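Local coordinates for putative curved DNA-binding protein (Chaetomium thermophilum var. thermophilum DSM 1495, PDB 4IPA) that is an Arx1 from a thermophilic fungus, a peptidase M24 (methionine aminopeptidase-like) family member associated with ribosome biogenesis, and possibly binds DNA, at residues A[163-168]-A[356-361]. Sequence-based numbering, arbitrary orientation.
Sequences VLLRLM and ITRIGG
A largely apolar helix-on-strand contact joins Leu165 and Met168, near the C-terminal end of helix 148-167, to Ile356 and Arg358 of strand 355-360, an outermost strand of a five-stranded antiparallel sheet. Burial is modest, 219 Å² over both sides, and no hydrogen bond crosses; the contact is van der Waals packing, of side chains and of one backbone carbonyl. Ile356 CD1 lies 3.3 Å from Leu165 O and 3.9 Å from Met168 CB. Its CG1 branch carries it there, anti to the carbonyl carbon (chi1 -75°) and extended beyond (chi2 -175°). Leu165 O also accepts the backbone N-H of Met168 (N to O 3.2 Å), so the methyl abuts a carbonyl already engaged within segment 163-168. Two residues along the strand, the side chains of Leu165 and Arg358 cross at about a right angle: Leu165 CD1 sits over one guanidinium face, offset toward its rim and 3.3 Å from Arg358 NH1. Glu162 forms salt bridges with both Arg358 and Arg166, probably offsetting their like charges. Ile349 on strand 342-352 touches Leu165 and Ile356; Leu389 meets both and Arg358, and bonds to the Ile356 backbone. Helices laid against a curved antiparallel sheet, as here, build the pita-bread fold of the M24 family.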
loop_
_atom_site.group_PDB
_atom_site.type_symbol
_atom_site.label_atom_id
_atom_site.label_comp_id
_atom_site.label_asym_id
_atom_site.label_seq_id
_atom_site.Cartn_x
_atom_site.Cartn_y
_atom_site.Cartn_z
ATOM N N VAL A 163 -9.191 9.002 -9.226
ATOM C CA VAL A 163 -8.752 9.215 -10.596
ATOM C C VAL A 163 -7.887 8.051 -11.096
ATOM O O VAL A 163 -8.152 7.500 -12.161
ATOM C CB VAL A 163 -8.008 10.553 -10.770
ATOM C CG1 VAL A 163 -7.435 10.676 -12.201
ATOM C CG2 VAL A 163 -8.951 11.697 -10.470
ATOM N N LEU A 164 -6.866 7.673 -10.333
ATOM C CA LEU A 164 -6.003 6.542 -10.708
ATOM C C LEU A 164 -6.800 5.266 -11.015
ATOM O O LEU A 164 -6.594 4.624 -12.043
ATOM C CB LEU A 164 -4.970 6.251 -9.610
ATOM C CG LEU A 164 -4.060 5.054 -9.879
ATOM C CD1 LEU A 164 -3.485 5.144 -11.297
ATOM C CD2 LEU A 164 -2.933 4.933 -8.825
ATOM N N LEU A 165 -7.707 4.898 -10.119
ATOM C CA LEU A 165 -8.523 3.705 -10.321
ATOM C C LEU A 165 -9.288 3.728 -11.663
ATOM O O LEU A 165 -9.375 2.707 -12.356
ATOM C CB LEU A 165 -9.483 3.505 -9.140
ATOM C CG LEU A 165 -8.831 3.107 -7.804
ATOM C CD1 LEU A 165 -9.858 3.028 -6.652
ATOM C CD2 LEU A 165 -8.060 1.789 -7.934
ATOM N N ARG A 166 -9.827 4.895 -12.013
ATOM C CA ARG A 166 -10.559 5.085 -13.262
ATOM C C ARG A 166 -9.645 5.073 -14.489
ATOM O O ARG A 166 -10.048 4.623 -15.559
ATOM C CB ARG A 166 -11.389 6.371 -13.204
ATOM C CG ARG A 166 -12.701 6.179 -12.463
ATOM C CD ARG A 166 -13.234 7.477 -11.894
ATOM N NE ARG A 166 -14.450 7.232 -11.126
ATOM C CZ ARG A 166 -14.466 6.899 -9.836
ATOM N NH1 ARG A 166 -13.324 6.778 -9.162
ATOM N NH2 ARG A 166 -15.624 6.680 -9.223
ATOM N N LEU A 167 -8.407 5.537 -14.323
ATOM C CA LEU A 167 -7.430 5.497 -15.405
ATOM C C LEU A 167 -6.975 4.070 -15.668
ATOM O O LEU A 167 -6.283 3.804 -16.656
ATOM C CB LEU A 167 -6.220 6.378 -15.086
ATOM C CG LEU A 167 -6.532 7.879 -15.039
ATOM C CD1 LEU A 167 -5.314 8.721 -14.667
ATOM C CD2 LEU A 167 -7.081 8.305 -16.391
ATOM N N MET A 168 -7.365 3.150 -14.786
ATOM C CA MET A 168 -6.904 1.769 -14.894
ATOM C C MET A 168 -7.920 0.845 -15.567
ATOM O O MET A 168 -7.596 -0.277 -15.949
ATOM C CB MET A 168 -6.493 1.217 -13.523
ATOM C CG MET A 168 -5.238 1.869 -12.919
ATOM S SD MET A 168 -4.763 1.095 -11.344
ATOM C CE MET A 168 -3.980 -0.434 -11.894
ATOM N N ILE A 356 -13.635 -2.705 -12.467
ATOM C CA ILE A 356 -12.721 -2.785 -11.344
ATOM C C ILE A 356 -13.459 -2.940 -10.037
ATOM O O ILE A 356 -14.311 -2.111 -9.696
ATOM C CB ILE A 356 -11.795 -1.547 -11.290
ATOM C CG1 ILE A 356 -10.722 -1.671 -12.379
ATOM C CG2 ILE A 356 -11.166 -1.393 -9.899
ATOM C CD1 ILE A 356 -9.691 -0.591 -12.360
ATOM N N THR A 357 -13.109 -4.010 -9.320
ATOM C CA THR A 357 -13.625 -4.300 -7.982
ATOM C C THR A 357 -12.538 -4.136 -6.920
ATOM O O THR A 357 -11.412 -4.639 -7.077
ATOM C CB THR A 357 -14.115 -5.766 -7.892
ATOM O OG1 THR A 357 -15.034 -6.025 -8.953
ATOM C CG2 THR A 357 -14.814 -6.028 -6.557
ATOM N N ARG A 358 -12.875 -3.457 -5.830
ATOM C CA ARG A 358 -11.939 -3.305 -4.715
ATOM C C ARG A 358 -12.041 -4.532 -3.814
ATOM O O ARG A 358 -12.912 -4.604 -2.955
ATOM C CB ARG A 358 -12.236 -2.036 -3.907
ATOM C CG ARG A 358 -12.376 -0.768 -4.745
ATOM C CD ARG A 358 -12.560 0.506 -3.877
ATOM N NE ARG A 358 -13.289 1.540 -4.620
ATOM C CZ ARG A 358 -12.955 2.825 -4.689
ATOM N NH1 ARG A 358 -11.886 3.277 -4.050
ATOM N NH2 ARG A 358 -13.706 3.672 -5.394
ATOM N N ILE A 359 -11.170 -5.511 -4.025
ATOM C CA ILE A 359 -11.215 -6.724 -3.221
ATOM C C ILE A 359 -10.951 -6.371 -1.764
ATOM O O ILE A 359 -11.645 -6.827 -0.857
ATOM C CB ILE A 359 -10.131 -7.718 -3.661
ATOM C CG1 ILE A 359 -10.109 -7.848 -5.184
ATOM C CG2 ILE A 359 -10.324 -9.065 -2.988
ATOM C CD1 ILE A 359 -8.917 -8.663 -5.694
ATOM N N GLY A 360 -9.924 -5.555 -1.562
ATOM C CA GLY A 360 -9.448 -5.219 -0.233
ATOM C C GLY A 360 -8.814 -3.845 -0.204
ATOM O O GLY A 360 -7.922 -3.520 -0.999
ATOM N N GLY A 361 -9.291 -3.018 0.711
ATOM C CA GLY A 361 -8.753 -1.690 0.836
ATOM C C GLY A 361 -9.280 -1.046 2.085
ATOM O O GLY A 361 -10.003 -1.674 2.859
#